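Local coordinates for protein glycoside hydrolase family 81 (Clostridium thermocellum, PDB 6FOP) that probably hydrolyses internal linkages of beta-1,3-glucans such as laminarin, as a cellulosomal family 81 glycoside hydrolase, at residues M128-Y133 with T259-Y264; F342-L346 with F371-L376; D669-Y673 with V685-A689. All blocks are in the same frame, centred on the assembly; numbering follows the deposited sequence. Where two conformers were deposited one is given.

Contact 1 (M128-Y133 with T259-Y264); sequences MKGSPY and TILALY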
loop_
_atom_site.group_PDB
_atom_site.type_symbol
_atom_site.label_atom_id
_atom_site.label_comp_id
_atom_site.label_asym_id
_atom_site.label_seq_id
_atom_site.Cartn_x
_atom_site.Cartn_y
_atom_site.Cartn_z
ATOM N N MET A 128 4.618 8.618 -15.405
ATOM C CA MET A 128 3.796 7.425 -15.230
ATOM C C MET A 128 4.575 6.280 -14.611
ATOM O O MET A 128 5.661 5.906 -15.085
ATOM C CB MET A 128 3.202 7.011 -16.566
ATOM C CG MET A 128 2.439 5.700 -16.547
ATOM S SD MET A 128 1.602 5.560 -18.112
ATOM C CE MET A 128 1.187 3.848 -18.127
ATOM N N LYS A 129 3.983 5.718 -13.563
ATOM C CA LYS A 129 4.496 4.525 -12.910
ATOM C C LYS A 129 4.136 3.364 -13.828
ATOM O O LYS A 129 2.972 3.222 -14.220
ATOM C CB LYS A 129 3.854 4.359 -11.554
ATOM C CG LYS A 129 4.201 3.067 -10.834
ATOM C CD LYS A 129 3.837 3.113 -9.352
ATOM C CE LYS A 129 4.663 4.086 -8.556
ATOM N NZ LYS A 129 6.134 3.796 -8.541
ATOM N N GLY A 130 5.106 2.537 -14.171
ATOM C CA GLY A 130 4.881 1.470 -15.113
ATOM C C GLY A 130 4.980 1.871 -16.581
ATOM O O GLY A 130 4.514 1.122 -17.449
ATOM N N SER A 131 5.625 2.997 -16.884
ATOM C CA SER A 131 5.877 3.366 -18.277
ATOM C C SER A 131 7.361 3.617 -18.456
ATOM O O SER A 131 7.959 4.319 -17.663
ATOM C CB SER A 131 5.142 4.632 -18.684
ATOM O OG SER A 131 5.380 4.926 -20.046
ATOM N N PRO A 132 7.919 3.192 -19.596
ATOM C CA PRO A 132 9.290 3.636 -19.933
ATOM C C PRO A 132 9.318 5.027 -20.577
ATOM O O PRO A 132 10.402 5.519 -20.873
ATOM C CB PRO A 132 9.733 2.568 -20.941
ATOM C CG PRO A 132 8.497 2.210 -21.634
ATOM C CD PRO A 132 7.415 2.220 -20.582
ATOM N N TYR A 133 8.146 5.602 -20.845
ATOM C CA TYR A 133 8.011 6.927 -21.449
ATOM C C TYR A 133 7.752 8.016 -20.434
ATOM O O TYR A 133 7.192 7.743 -19.345
ATOM C CB TYR A 133 6.857 6.977 -22.421
ATOM C CG TYR A 133 6.982 6.070 -23.612
ATOM C CD1 TYR A 133 7.714 6.476 -24.755
ATOM C CD2 TYR A 133 6.345 4.851 -23.662
ATOM C CE1 TYR A 133 7.807 5.662 -25.863
ATOM C CE2 TYR A 133 6.449 4.021 -24.765
ATOM C CZ TYR A 133 7.188 4.443 -25.881
ATOM O OH TYR A 133 7.229 3.600 -26.983
ATOM N N THR A 259 0.696 1.243 -26.311
ATOM C CA THR A 259 1.813 1.697 -25.513
ATOM C C THR A 259 2.571 0.495 -24.972
ATOM O O THR A 259 2.213 -0.667 -25.260
ATOM C CB THR A 259 1.390 2.686 -24.400
ATOM O OG1 THR A 259 2.542 3.345 -23.879
ATOM C CG2 THR A 259 0.658 2.018 -23.252
ATOM N N ILE A 260 3.688 0.793 -24.320
ATOM C CA ILE A 260 4.513 -0.201 -23.689
ATOM C C ILE A 260 4.331 -0.014 -22.184
ATOM O O ILE A 260 4.597 1.054 -21.652
ATOM C CB ILE A 260 5.994 -0.037 -24.068
ATOM C CG1 ILE A 260 6.204 -0.159 -25.576
ATOM C CG2 ILE A 260 6.843 -1.072 -23.327
ATOM C CD1 ILE A 260 7.601 0.229 -26.052
ATOM N N LEU A 261 3.840 -1.055 -21.519
ATOM C CA LEU A 261 3.634 -1.044 -20.047
ATOM C C LEU A 261 4.720 -1.918 -19.407
ATOM O O LEU A 261 5.033 -2.992 -19.910
ATOM C CB LEU A 261 2.244 -1.513 -19.659
ATOM C CG LEU A 261 1.090 -0.684 -20.214
ATOM C CD1 LEU A 261 -0.219 -1.384 -19.862
ATOM C CD2 LEU A 261 1.120 0.716 -19.621
ATOM N N ALA A 262 5.286 -1.403 -18.333
ATOM C CA ALA A 262 6.294 -2.090 -17.548
ATOM C C ALA A 262 5.573 -2.596 -16.282
ATOM O O ALA A 262 4.931 -1.834 -15.582
ATOM C CB ALA A 262 7.446 -1.154 -17.184
ATOM N N LEU A 263 5.812 -3.868 -15.967
ATOM C CA LEU A 263 5.157 -4.561 -14.855
ATOM C C LEU A 263 6.163 -4.948 -13.808
ATOM O O LEU A 263 7.227 -5.437 -14.130
ATOM C CB LEU A 263 4.469 -5.840 -15.356
ATOM C CG LEU A 263 3.075 -5.700 -15.942
ATOM C CD1 LEU A 263 3.028 -4.798 -17.175
ATOM C CD2 LEU A 263 2.520 -7.079 -16.304
ATOM N N TYR A 264 5.802 -4.713 -12.549
ATOM C CA TYR A 264 6.601 -5.177 -11.431
ATOM C C TYR A 264 6.453 -6.693 -11.239
ATOM O O TYR A 264 5.440 -7.289 -11.675
ATOM C CB TYR A 264 6.117 -4.512 -10.177
ATOM C CG TYR A 264 6.329 -3.023 -10.029
ATOM C CD1 TYR A 264 7.605 -2.478 -9.944
ATOM C CD2 TYR A 264 5.244 -2.141 -9.974
ATOM C CE1 TYR A 264 7.791 -1.120 -9.714
ATOM C CE2 TYR A 264 5.422 -0.795 -9.706
ATOM C CZ TYR A 264 6.689 -0.276 -9.599
ATOM O OH TYR A 264 6.804 1.065 -9.300
HETATM O O HOH W 1 3.463 3.510 -21.163
#
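Two bends in the chain of Lys129, at chi3 (-67°) and chi4 (-61°), fold its ammonium group back onto Tyr264, whose ring swings out with CG anti to the carbonyl carbon. The two side chains meet almost perpendicularly, and Lys129 NZ donates to Tyr264 OH over 2.9 Å. That ammonium group also bonds Tyr54 O and Ala55 O and forms a salt bridge with Glu474, while the Tyr264 hydroxyl has a further partner in His56. Between the segments runs a single backbone bond, from Ala262 N to Gly130 O (2.8 Å), almost straight at the hydrogen. Farther along, Pro132 CD sits 3.2 Å from Ile260 O, and Tyr133 OH, hydrogen-bonded to Tyr217 O, lies against Ile260 CD1 at 3.5 Å. A water donates to Thr259 OG1 and Ile260 O and pairs with Ser131 OG at 2.6 Å; the same serine oxygen accepts from Tyr133 N in an ST turn. The type II turn Met128-Ser131, with Gly130 at a positive phi, thus docks the connection between strands 121-128 and 133-139 onto strand 260-263, an outermost strand of its sheet, beside strand 286-292, with helix 211-220 packed against Pro132, Tyr133 and Ile260.

Contact 2 (F342-L346 with F371-L376); sequences FGKHL and FMKSSL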
loop_
_atom_site.group_PDB
_atom_site.type_symbol
_atom_site.label_atom_id
_atom_site.label_comp_id
_atom_site.label_asym_id
_atom_site.label_seq_id
_atom_site.Cartn_x
_atom_site.Cartn_y
_atom_site.Cartn_z
ATOM N N PHE A 342 -4.464 4.946 20.961
ATOM C CA PHE A 342 -5.835 4.558 21.274
ATOM C C PHE A 342 -6.223 3.410 20.360
ATOM O O PHE A 342 -6.823 2.424 20.791
ATOM C CB PHE A 342 -6.804 5.726 21.142
ATOM C CG PHE A 342 -8.025 5.561 22.010
ATOM C CD1 PHE A 342 -9.013 4.704 21.646
ATOM C CD2 PHE A 342 -8.131 6.223 23.228
ATOM C CE1 PHE A 342 -10.103 4.477 22.477
ATOM C CE2 PHE A 342 -9.229 6.022 24.064
ATOM C CZ PHE A 342 -10.205 5.138 23.680
ATOM N N GLY A 343 -5.864 3.533 19.077
ATOM C CA GLY A 343 -6.086 2.436 18.155
ATOM C C GLY A 343 -5.456 1.131 18.595
ATOM O O GLY A 343 -6.098 0.059 18.570
ATOM N N LYS A 344 -4.175 1.177 18.938
ATOM C CA LYS A 344 -3.500 -0.044 19.397
ATOM C C LYS A 344 -4.290 -0.730 20.523
ATOM O O LYS A 344 -4.424 -1.945 20.533
ATOM C CB LYS A 344 -2.059 0.209 19.868
ATOM C CG LYS A 344 -1.056 0.398 18.722
ATOM C CD LYS A 344 0.370 0.549 19.174
ATOM C CE LYS A 344 1.012 -0.682 19.777
ATOM N NZ LYS A 344 1.462 -1.742 18.827
ATOM N N HIS A 345 -4.812 0.078 21.450
ATOM C CA HIS A 345 -5.604 -0.463 22.541
ATOM C C HIS A 345 -6.900 -1.100 22.025
ATOM O O HIS A 345 -7.281 -2.190 22.451
ATOM C CB HIS A 345 -5.881 0.634 23.560
ATOM C CG HIS A 345 -6.664 0.171 24.738
ATOM N ND1 HIS A 345 -6.092 -0.538 25.763
ATOM C CD2 HIS A 345 -7.974 0.294 25.049
ATOM C CE1 HIS A 345 -7.015 -0.836 26.652
ATOM N NE2 HIS A 345 -8.165 -0.344 26.247
ATOM N N LEU A 346 -7.592 -0.408 21.121
ATOM C CA LEU A 346 -8.821 -0.954 20.530
ATOM C C LEU A 346 -8.558 -2.273 19.793
ATOM O O LEU A 346 -9.370 -3.198 19.850
ATOM C CB LEU A 346 -9.461 0.026 19.568
ATOM C CG LEU A 346 -10.151 1.213 20.227
ATOM C CD1 LEU A 346 -10.580 2.215 19.143
ATOM C CD2 LEU A 346 -11.364 0.787 21.060
ATOM N N PHE A 371 -16.264 -0.854 26.522
ATOM C CA PHE A 371 -15.212 0.122 26.243
ATOM C C PHE A 371 -15.056 0.376 24.741
ATOM O O PHE A 371 -14.891 1.521 24.329
ATOM C CB PHE A 371 -13.858 -0.241 26.883
ATOM C CG PHE A 371 -12.881 0.906 26.839
ATOM C CD1 PHE A 371 -12.997 1.937 27.749
ATOM C CD2 PHE A 371 -11.927 1.009 25.841
ATOM C CE1 PHE A 371 -12.145 3.022 27.731
ATOM C CE2 PHE A 371 -11.051 2.093 25.830
ATOM C CZ PHE A 371 -11.164 3.093 26.763
ATOM N N MET A 372 -15.146 -0.684 23.944
ATOM C CA MET A 372 -15.057 -0.522 22.506
ATOM C C MET A 372 -16.175 0.394 22.000
ATOM O O MET A 372 -15.939 1.350 21.260
ATOM C CB MET A 372 -15.129 -1.879 21.801
ATOM C CG MET A 372 -13.887 -2.716 22.035
ATOM S SD MET A 372 -14.113 -4.483 21.681
ATOM C CE MET A 372 -14.201 -4.456 19.879
ATOM N N LYS A 373 -17.412 0.106 22.408
ATOM C CA LYS A 373 -18.535 0.918 21.977
ATOM C C LYS A 373 -18.440 2.330 22.524
ATOM O O LYS A 373 -18.586 3.299 21.767
ATOM C CB LYS A 373 -19.861 0.284 22.382
ATOM C CG LYS A 373 -20.284 -0.933 21.571
ATOM C CD LYS A 373 -21.670 -1.419 22.011
ATOM C CE LYS A 373 -22.277 -2.445 21.082
ATOM N NZ LYS A 373 -23.652 -2.811 21.534
ATOM N N SER A 374 -18.262 2.503 23.834
ATOM C CA SER A 374 -18.314 3.851 24.399
ATOM C C SER A 374 -17.193 4.719 23.804
ATOM O O SER A 374 -17.398 5.904 23.516
ATOM C CB SER A 374 -18.266 3.830 25.925
ATOM O OG SER A 374 -17.042 3.290 26.415
ATOM N N SER A 375 -16.017 4.130 23.611
ATOM C CA SER A 375 -14.927 4.931 23.085
ATOM C C SER A 375 -15.133 5.265 21.604
ATOM O O SER A 375 -14.876 6.396 21.226
ATOM C CB SER A 375 -13.572 4.302 23.353
ATOM O OG SER A 375 -13.416 3.125 22.608
ATOM N N LEU A 376 -15.606 4.311 20.796
ATOM C CA LEU A 376 -15.911 4.604 19.398
ATOM C C LEU A 376 -17.015 5.652 19.288
ATOM O O LEU A 376 -16.932 6.565 18.473
ATOM C CB LEU A 376 -16.253 3.348 18.600
ATOM C CG LEU A 376 -15.061 2.451 18.308
ATOM C CD1 LEU A 376 -15.554 1.201 17.627
ATOM C CD2 LEU A 376 -13.971 3.152 17.486
#
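Phe371 O is gripped from within its own helix by Ser375 N and, in the conformer given, also by Ser375 OG at 2.8 Å, the two arriving from opposite faces of the carbonyl plane. In that conformer OG stands between the backbone N and carbonyl carbon of Ser375 (chi1 68°), which turns the hydroxyl back along the helix. On the other helix, Phe342 CZ lies 3.5 Å from Ser375 CB, which sits at the ring's edge. Phe342 and Phe371 approach from opposite directions with planes only 19° apart, yet they are slid so far that the rings scarcely overlap and meet chiefly at their CZ atoms. The His345 ring stands perpendicular to that of Phe371 and brings its CD2 edge to 3.6 Å from Phe371 CE2, while His345 NE2 is bonded to Ala331 O. Leu346, with the largest buried area here, sends CD2 toward Met372 and CD1 to 3.9 Å from Leu376 CD2. Helices 339-359 and 362-379 follow each other directly and run nearly antiparallel here, their segment axes 11.5 Å apart: a helical hairpin with an aromatic cluster in its seam, in keeping with the six-hairpin clan of the family 81 C-terminal domain.

Contact 3 (D669-Y673 with V685-A689); sequences DTPLY and VVYNA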
loop_
_atom_site.group_PDB
_atom_site.type_symbol
_atom_site.label_atom_id
_atom_site.label_comp_id
_atom_site.label_asym_id
_atom_site.label_seq_id
_atom_site.Cartn_x
_atom_site.Cartn_y
_atom_site.Cartn_z
ATOM N N ASP A 669 -15.617 -21.254 -1.492
ATOM C CA ASP A 669 -16.592 -20.342 -2.100
ATOM C C ASP A 669 -17.317 -19.426 -1.096
ATOM O O ASP A 669 -18.537 -19.227 -1.150
ATOM C CB ASP A 669 -17.581 -21.106 -2.988
ATOM C CG ASP A 669 -18.467 -22.084 -2.231
ATOM O OD1 ASP A 669 -18.301 -22.269 -1.000
ATOM O OD2 ASP A 669 -19.306 -22.699 -2.921
ATOM N N THR A 670 -16.543 -18.855 -0.175
ATOM C CA THR A 670 -17.069 -17.955 0.848
ATOM C C THR A 670 -15.965 -16.978 1.255
ATOM O O THR A 670 -14.798 -17.293 1.081
ATOM C CB THR A 670 -17.623 -18.776 2.052
ATOM O OG1 THR A 670 -18.589 -18.019 2.763
ATOM C CG2 THR A 670 -16.508 -19.234 2.969
ATOM N N PRO A 671 -16.325 -15.801 1.830
ATOM C CA PRO A 671 -15.241 -14.838 2.107
ATOM C C PRO A 671 -14.490 -15.092 3.410
ATOM O O PRO A 671 -13.330 -14.728 3.498
ATOM C CB PRO A 671 -15.939 -13.483 2.175
ATOM C CG PRO A 671 -17.388 -13.733 2.038
ATOM C CD PRO A 671 -17.650 -15.168 1.730
ATOM N N LEU A 672 -15.128 -15.693 4.423
ATOM C CA LEU A 672 -14.514 -15.814 5.751
ATOM C C LEU A 672 -14.279 -17.293 6.035
ATOM O O LEU A 672 -15.184 -18.026 6.424
ATOM C CB LEU A 672 -15.373 -15.150 6.811
ATOM C CG LEU A 672 -15.776 -13.689 6.553
ATOM C CD1 LEU A 672 -16.655 -13.184 7.704
ATOM C CD2 LEU A 672 -14.574 -12.807 6.345
ATOM N N TYR A 673 -13.051 -17.727 5.809
ATOM C CA TYR A 673 -12.640 -19.097 6.045
ATOM C C TYR A 673 -11.134 -19.149 6.232
ATOM O O TYR A 673 -10.430 -18.189 5.921
ATOM C CB TYR A 673 -13.049 -20.027 4.903
ATOM C CG TYR A 673 -12.282 -19.812 3.605
ATOM C CD1 TYR A 673 -12.666 -18.826 2.695
ATOM C CD2 TYR A 673 -11.219 -20.634 3.276
ATOM C CE1 TYR A 673 -11.968 -18.653 1.496
ATOM C CE2 TYR A 673 -10.524 -20.484 2.095
ATOM C CZ TYR A 673 -10.911 -19.512 1.193
ATOM O OH TYR A 673 -10.209 -19.429 0.011
ATOM N N VAL A 685 -12.210 -24.081 8.820
ATOM C CA VAL A 685 -12.880 -23.129 9.690
ATOM C C VAL A 685 -13.610 -22.127 8.818
ATOM O O VAL A 685 -13.018 -21.569 7.884
ATOM C CB VAL A 685 -11.908 -22.385 10.609
ATOM C CG1 VAL A 685 -12.665 -21.475 11.571
ATOM C CG2 VAL A 685 -11.006 -23.393 11.341
ATOM N N VAL A 686 -14.878 -21.916 9.083
ATOM C CA VAL A 686 -15.695 -20.941 8.356
ATOM C C VAL A 686 -16.401 -20.025 9.352
ATOM O O VAL A 686 -16.902 -20.491 10.380
ATOM C CB VAL A 686 -16.770 -21.651 7.523
ATOM C CG1 VAL A 686 -17.731 -20.668 6.872
ATOM C CG2 VAL A 686 -16.124 -22.538 6.482
ATOM N N TYR A 687 -16.529 -18.742 9.018
ATOM C CA TYR A 687 -17.426 -17.862 9.729
ATOM C C TYR A 687 -18.516 -17.417 8.771
ATOM O O TYR A 687 -18.230 -16.921 7.670
ATOM C CB TYR A 687 -16.735 -16.639 10.354
ATOM C CG TYR A 687 -17.719 -15.916 11.249
ATOM C CD1 TYR A 687 -18.039 -16.427 12.501
ATOM C CD2 TYR A 687 -18.427 -14.812 10.823
ATOM C CE1 TYR A 687 -18.996 -15.839 13.292
ATOM C CE2 TYR A 687 -19.395 -14.216 11.629
ATOM C CZ TYR A 687 -19.670 -14.735 12.870
ATOM O OH TYR A 687 -20.632 -14.169 13.678
ATOM N N ASN A 688 -19.768 -17.593 9.167
ATOM C CA ASN A 688 -20.919 -17.096 8.416
ATOM C C ASN A 688 -21.448 -15.855 9.091
ATOM O O ASN A 688 -22.099 -15.951 10.132
ATOM C CB ASN A 688 -21.991 -18.191 8.346
ATOM C CG ASN A 688 -23.232 -17.778 7.584
ATOM O OD1 ASN A 688 -23.349 -16.652 7.064
ATOM N ND2 ASN A 688 -24.180 -18.707 7.508
ATOM N N ALA A 689 -21.201 -14.701 8.483
ATOM C CA ALA A 689 -21.653 -13.423 9.010
ATOM C C ALA A 689 -23.056 -13.041 8.519
ATOM O O ALA A 689 -23.543 -11.971 8.851
ATOM C CB ALA A 689 -20.667 -12.333 8.643
HETATM O O HOH W 2 -17.930 -16.455 4.924
#
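Leu672 and Tyr687 carry most of this contact, which lies at the open end of the antiparallel beta hairpin of strands 673-678 and 681-688. Their side chains extend alongside each other: Leu672 CD1 reaches the ring edge of Tyr687, 3.9 Å from Tyr687 CD2 and near the ring plane, and Leu672 CB rests 3.5 Å from Tyr687 O. The tyrosine sets CG anti to its own backbone N (chi1 -171°), which puts the CD2 edge of the ring beside Leu672 CD1, while its far end leads away; the same leucine methyl also approaches Ala689 CB. Backbone atoms join the same two residues, because Tyr687 N donates to Leu672 O at 3.0 Å, the donor standing well above the carbonyl plane. Val686 is third in buried surface. It forms a non-hydrogen-bonded antiparallel pair with Tyr673, and the two side chains leave the sheet on the same face, Tyr673 CB lying 4.3 Å from Val686 CG2. The ring of Tyr673 then turns away toward a bond between its hydroxyl and Ser239. Beyond the hairpin, helix 494-511 packs on Leu672 and Ala689, and helix 416-433 on Tyr687 and Ala689, which ties this small C-terminal sheet to the helical part of the enzyme. A water adds a further bridge between the segments: it accepts from Leu672 N, donates to Tyr687 O at 2.8 Å, and pairs with Thr670 OG1, the water oxygen lying 2.7 Å from Thr670 OG1.

In the fold
The three contacts follow one another along the chain without interleaving, each closing before the next opens. Contact 1 joins a beta-turn loop of the eight-stranded antiparallel sheet to the three-stranded sheet in the N-terminal half, and contact 2 pairs two consecutive helices of the family 81 C-terminal domain on the opposite side of the chain's centre; the centres of contacts 1 and 2 lie about 43 Å apart. Contact 3, in the four-stranded sheet near the C-terminus, has its centre about 26 Å from that of contact 2 and about 38 Å from that of contact 1. None touches another, but helix 416-433 packs on residues of both contacts 2 and 3, a shared neighbour linking the helical part to the terminal sheet.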